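Local coordinates for protein histidinol-phosphate aminotransferase (Clostridium acetobutylicum, PDB 3FTB) that probably transfers amino groups with pyridoxal 5'-phosphate as cofactor, as an aminotransferase of histidine biosynthesis, at residues K311-D314 with S315-E319; C327-I330 with G331-D334. One frame throughout, in Å; residues are numbered along the deposited sequence.

Both contacts are local and follow one another along the chain: contact 1 is a run of helical i to i+4 neighbours along helix 309-317, and contact 2 is a beta turn in the loop that joins strands 321-325 and 336-340. Their centres lie 18 Å apart and their nearest atoms about 5 Å, without touching. Strand 321-325 links them in space and in sequence, since Y313 and L316 of contact 1 pack on it and F329 and D334 of contact 2 touch its last residues. Contact 2 lies nearer the middle of the chain, where the F329 side chain is about 4 Å from a bound phosphate ion, probably from the crystallisation liquor though such ions often mark pockets.

Contact 1: residues K311-D314 with S315-E319; sequences KLYD and SLLKE
S315 is tied to the preceding turn of the alpha-helix 309-317: its N gives its main bond to K311 O at 3.0 Å and a weak one to L312 O. The S315 hydroxyl turns back along the helix as well, OG making a weak 3.4 Å hydrogen bond to K311 O. D314 meets the residue one turn on through its backbone, its carbonyl O lying 3.2 Å from CG of K318. Y313 and L317 pair at the same spacing, their side chains running alongside one another in a common direction. The Y313 ring is swung beside its own carbonyl carbon (chi1 177°), and this carries CE2 to 3.6 Å from CD1 of L317, which meets the ring obliquely. The backbone of the same pair is joined by the helical bond from L317 N to Y313 O, 2.9 Å. Y313 touches strand 321-325 at V322, I323 and R325, so this side of the helix covers the smaller sheet. L316 touches I323 too, and A353, L354 and V357 of helix 344-359, while L312 touches F288 and I307. On this buried side CD1 of L312 meets CD1 of L316 at 3.7 Å, and L316 N points almost straight at L312 O, the N-H...O angle being 175°.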
ATOM      1  N   LYS A 311     -24.139  18.380  21.204  1.00 42.56           N
ATOM      2  CA  LYS A 311     -24.153  18.840  22.585  1.00 47.22           C
ATOM      3  C   LYS A 311     -23.577  17.743  23.470  1.00 43.58           C
ATOM      4  O   LYS A 311     -22.694  17.993  24.298  1.00 44.80           O
ATOM      5  CB  LYS A 311     -25.567  19.247  23.027  1.00 52.10           C
ATOM      6  CG  LYS A 311     -25.631  19.856  24.422  1.00 57.77           C
ATOM      7  CD  LYS A 311     -26.536  21.089  24.488  1.00 60.34           C
ATOM      8  CE  LYS A 311     -27.926  20.837  23.910  1.00 61.33           C
ATOM      9  NZ  LYS A 311     -28.033  21.176  22.456  1.00 57.36           N
ATOM     10  N   LEU A 312     -24.058  16.520  23.277  1.00 34.30           N
ATOM     11  CA  LEU A 312     -23.484  15.385  23.985  1.00 31.58           C
ATOM     12  C   LEU A 312     -21.987  15.269  23.681  1.00 32.27           C
ATOM     13  O   LEU A 312     -21.179  15.186  24.606  1.00 37.39           O
ATOM     14  CB  LEU A 312     -24.212  14.086  23.642  1.00 32.17           C
ATOM     15  CG  LEU A 312     -23.540  12.841  24.225  1.00 29.97           C
ATOM     16  CD1 LEU A 312     -23.394  12.956  25.750  1.00 22.32           C
ATOM     17  CD2 LEU A 312     -24.298  11.583  23.819  1.00 16.56           C
ATOM     18  N   TYR A 313     -21.624  15.275  22.393  1.00 31.25           N
ATOM     19  CA  TYR A 313     -20.219  15.226  21.966  1.00 35.43           C
ATOM     20  C   TYR A 313     -19.349  16.284  22.656  1.00 38.80           C
ATOM     21  O   TYR A 313     -18.296  15.966  23.227  1.00 37.21           O
ATOM     22  CB  TYR A 313     -20.111  15.386  20.437  1.00 37.85           C
ATOM     23  CG  TYR A 313     -18.690  15.417  19.899  1.00 38.67           C
ATOM     24  CD1 TYR A 313     -18.082  14.263  19.428  1.00 35.88           C
ATOM     25  CD2 TYR A 313     -17.958  16.602  19.855  1.00 35.40           C
ATOM     26  CE1 TYR A 313     -16.789  14.280  18.940  1.00 41.22           C
ATOM     27  CE2 TYR A 313     -16.658  16.627  19.361  1.00 33.28           C
ATOM     28  CZ  TYR A 313     -16.084  15.461  18.909  1.00 43.02           C
ATOM     29  OH  TYR A 313     -14.799  15.466  18.420  1.00 59.52           O
ATOM     30  N   ASP A 314     -19.787  17.542  22.582  1.00 45.10           N
ATOM     31  CA  ASP A 314     -19.032  18.668  23.141  1.00 44.77           C
ATOM     32  C   ASP A 314     -18.931  18.611  24.658  1.00 39.14           C
ATOM     33  O   ASP A 314     -18.006  19.162  25.248  1.00 36.13           O
ATOM     34  CB  ASP A 314     -19.642  19.999  22.709  1.00 51.42           C
ATOM     35  CG  ASP A 314     -19.218  20.406  21.310  1.00 57.81           C
ATOM     36  OD1 ASP A 314     -18.086  20.058  20.906  1.00 60.41           O
ATOM     37  OD2 ASP A 314     -20.011  21.087  20.621  1.00 56.50           O
ATOM     38  N   SER A 315     -19.895  17.949  25.287  1.00 41.15           N
ATOM     39  CA  SER A 315     -19.840  17.699  26.724  1.00 40.20           C
ATOM     40  C   SER A 315     -18.765  16.663  27.065  1.00 39.95           C
ATOM     41  O   SER A 315     -17.858  16.925  27.860  1.00 36.34           O
ATOM     42  CB  SER A 315     -21.204  17.242  27.248  1.00 39.47           C
ATOM     43  OG  SER A 315     -22.024  18.343  27.600  1.00 43.20           O
ATOM     44  N   LEU A 316     -18.873  15.484  26.460  1.00 44.23           N
ATOM     45  CA  LEU A 316     -17.916  14.405  26.697  1.00 43.90           C
ATOM     46  C   LEU A 316     -16.485  14.772  26.297  1.00 44.37           C
ATOM     47  O   LEU A 316     -15.520  14.286  26.894  1.00 46.87           O
ATOM     48  CB  LEU A 316     -18.353  13.138  25.959  1.00 52.67           C
ATOM     49  CG  LEU A 316     -19.706  12.585  26.401  1.00 53.85           C
ATOM     50  CD1 LEU A 316     -20.073  11.344  25.605  1.00 58.85           C
ATOM     51  CD2 LEU A 316     -19.667  12.279  27.883  1.00 48.97           C
ATOM     52  N   LEU A 317     -16.340  15.611  25.276  1.00 38.46           N
ATOM     53  CA  LEU A 317     -15.008  15.995  24.840  1.00 43.68           C
ATOM     54  C   LEU A 317     -14.312  16.661  26.021  1.00 56.41           C
ATOM     55  O   LEU A 317     -13.123  16.440  26.261  1.00 59.02           O
ATOM     56  CB  LEU A 317     -15.086  16.950  23.653  1.00 37.96           C
ATOM     57  CG  LEU A 317     -14.200  16.637  22.451  1.00 39.75           C
ATOM     58  CD1 LEU A 317     -14.051  17.879  21.580  1.00 37.26           C
ATOM     59  CD2 LEU A 317     -12.845  16.125  22.914  1.00 46.70           C
ATOM     60  N   LYS A 318     -15.073  17.473  26.755  1.00 55.84           N
ATOM     61  CA  LYS A 318     -14.592  18.131  27.963  1.00 48.79           C
ATOM     62  C   LYS A 318     -13.899  17.152  28.907  1.00 48.87           C
ATOM     63  O   LYS A 318     -12.997  17.526  29.654  1.00 45.96           O
ATOM     64  CB  LYS A 318     -15.761  18.789  28.690  1.00 48.18           C
ATOM     65  CG  LYS A 318     -16.425  19.933  27.929  1.00 53.42           C
ATOM     66  CD  LYS A 318     -17.264  20.789  28.876  1.00 60.02           C
ATOM     67  CE  LYS A 318     -16.423  21.260  30.062  1.00 68.77           C
ATOM     68  NZ  LYS A 318     -17.220  21.804  31.201  1.00 71.51           N
ATOM     69  N   GLU A 319     -14.330  15.894  28.856  1.00 52.30           N
ATOM     70  CA  GLU A 319     -13.848  14.841  29.749  1.00 51.12           C
ATOM     71  C   GLU A 319     -12.873  13.917  29.036  1.00 45.28           C
ATOM     72  O   GLU A 319     -12.588  12.816  29.509  1.00 39.66           O
ATOM     73  CB  GLU A 319     -15.029  14.004  30.249  1.00 59.51           C
ATOM     74  CG  GLU A 319     -16.182  14.818  30.781  1.00 73.48           C
ATOM     75  CD  GLU A 319     -15.914  15.328  32.177  1.00 91.72           C
ATOM     76  OE1 GLU A 319     -15.655  16.542  32.335  1.00 96.58           O
ATOM     77  OE2 GLU A 319     -15.945  14.505  33.117  1.00 98.62           O
TER

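Contact 2: residues C327-I330 with G331-D334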
ATOM      1  N   CYS A 327     -24.150  12.709  12.288  1.00 50.49           N
ATOM      2  CA  CYS A 327     -24.681  13.762  11.424  1.00 43.91           C
ATOM      3  C   CYS A 327     -24.467  13.467   9.941  1.00 45.80           C
ATOM      4  O   CYS A 327     -25.404  13.568   9.142  1.00 50.31           O
ATOM      5  CB  CYS A 327     -24.051  15.119  11.772  1.00 31.22           C
ATOM      6  SG  CYS A 327     -24.582  15.810  13.346  1.00 86.06           S
ATOM      7  N   ASN A 328     -23.235  13.101   9.585  1.00 39.56           N
ATOM      8  CA  ASN A 328     -22.827  12.942   8.189  1.00 37.62           C
ATOM      9  C   ASN A 328     -23.099  11.554   7.569  1.00 43.19           C
ATOM     10  O   ASN A 328     -22.578  11.234   6.489  1.00 46.17           O
ATOM     11  CB  ASN A 328     -21.351  13.314   8.040  1.00 40.26           C
ATOM     12  CG  ASN A 328     -20.462  12.526   8.976  1.00 48.41           C
ATOM     13  OD1 ASN A 328     -20.916  12.028  10.005  1.00 48.07           O
ATOM     14  ND2 ASN A 328     -19.186  12.402   8.621  1.00 57.54           N
ATOM     15  N   PHE A 329     -23.902  10.738   8.256  1.00 38.56           N
ATOM     16  CA  PHE A 329     -24.443   9.510   7.673  1.00 39.27           C
ATOM     17  C   PHE A 329     -25.761   9.827   6.964  1.00 33.54           C
ATOM     18  O   PHE A 329     -26.590  10.582   7.487  1.00 38.42           O
ATOM     19  CB  PHE A 329     -24.713   8.464   8.754  1.00 41.08           C
ATOM     20  CG  PHE A 329     -23.484   7.768   9.263  1.00 34.13           C
ATOM     21  CD1 PHE A 329     -22.921   6.721   8.554  1.00 28.44           C
ATOM     22  CD2 PHE A 329     -22.906   8.144  10.469  1.00 27.99           C
ATOM     23  CE1 PHE A 329     -21.802   6.064   9.038  1.00 29.76           C
ATOM     24  CE2 PHE A 329     -21.784   7.490  10.956  1.00 11.73           C
ATOM     25  CZ  PHE A 329     -21.235   6.462  10.247  1.00 23.94           C
ATOM     26  N   ILE A 330     -25.961   9.244   5.786  1.00 28.36           N
ATOM     27  CA  ILE A 330     -27.184   9.463   5.022  1.00 33.94           C
ATOM     28  C   ILE A 330     -28.371   8.719   5.626  1.00 40.92           C
ATOM     29  O   ILE A 330     -28.432   7.488   5.604  1.00 40.09           O
ATOM     30  CB  ILE A 330     -27.015   9.106   3.524  1.00 36.51           C
ATOM     31  CG1 ILE A 330     -26.319  10.259   2.800  1.00 37.21           C
ATOM     32  CG2 ILE A 330     -28.367   8.842   2.880  1.00 25.95           C
ATOM     33  CD1 ILE A 330     -26.228  10.071   1.318  1.00 49.85           C
ATOM     34  N   GLY A 331     -29.308   9.487   6.177  1.00 38.80           N
ATOM     35  CA  GLY A 331     -30.469   8.922   6.835  1.00 40.73           C
ATOM     36  C   GLY A 331     -30.500   9.240   8.319  1.00 31.74           C
ATOM     37  O   GLY A 331     -31.547   9.143   8.967  1.00 36.86           O
ATOM     38  N   LEU A 332     -29.349   9.625   8.861  1.00 28.79           N
ATOM     39  CA  LEU A 332     -29.251   9.911  10.285  1.00 37.29           C
ATOM     40  C   LEU A 332     -29.052  11.411  10.589  1.00 49.10           C
ATOM     41  O   LEU A 332     -28.374  12.133   9.849  1.00 53.69           O
ATOM     42  CB  LEU A 332     -28.130   9.071  10.902  1.00 33.28           C
ATOM     43  CG  LEU A 332     -28.254   7.557  10.712  1.00 38.55           C
ATOM     44  CD1 LEU A 332     -27.109   6.858  11.392  1.00 39.04           C
ATOM     45  CD2 LEU A 332     -29.579   7.033  11.250  1.00 43.21           C
ATOM     46  N   ASP A 333     -29.650  11.873  11.685  1.00 54.83           N
ATOM     47  CA  ASP A 333     -29.534  13.273  12.094  1.00 49.95           C
ATOM     48  C   ASP A 333     -28.720  13.398  13.383  1.00 43.94           C
ATOM     49  O   ASP A 333     -27.966  12.485  13.727  1.00 35.37           O
ATOM     50  CB  ASP A 333     -30.919  13.932  12.216  1.00 39.07           C
ATOM     51  CG  ASP A 333     -31.719  13.425  13.409  1.00 41.17           C
ATOM     52  OD1 ASP A 333     -31.310  12.422  14.025  1.00 41.20           O
ATOM     53  OD2 ASP A 333     -32.760  14.043  13.732  1.00 49.40           O
ATOM     54  N   ASP A 334     -28.871  14.515  14.093  1.00 48.51           N
ATOM     55  CA  ASP A 334     -28.027  14.787  15.262  1.00 46.24           C
ATOM     56  C   ASP A 334     -28.501  14.100  16.545  1.00 43.10           C
ATOM     57  O   ASP A 334     -27.851  14.191  17.590  1.00 47.10           O
ATOM     58  CB  ASP A 334     -27.879  16.290  15.492  1.00 43.46           C
ATOM     59  CG  ASP A 334     -26.533  16.660  16.101  1.00 44.90           C
ATOM     60  OD1 ASP A 334     -25.574  15.868  15.971  1.00 35.83           O
ATOM     61  OD2 ASP A 334     -26.433  17.749  16.705  1.00 50.89           O
TER
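F329 to L332 form a type II beta turn that reverses the chain, so that the runs 327-330 and 331-334 head in nearly opposite directions, 175° apart. The turn is closed by L332 N bonding to F329 O at 3.2 Å, with the N-H well above the plane of that carbonyl. G331 holds the third position with a positive phi of 116°, the usual place for glycine in this turn, where a beta carbon would run into the carbonyl oxygen of I330. The side chains of the first and last turn residues meet: CB of F329 lies 3.9 Å from CD1 of L332. With CG beside its backbone N (chi1 -77°), the F329 ring extends away from the turn, and it touches N155 and R324 close to a bound phosphate ion. L332 is buried against P106 and P156. D333 OD1 bonds to the hydroxyl of S335, just past the turn. The loop thus bridges two parts of the fold: I330 rests on F124 and Y126 of strand 121-126 in the larger sheet, while D334 touches R325 at the end of strand 321-325 and bonds through its backbone to G309 at the start of helix 309-317.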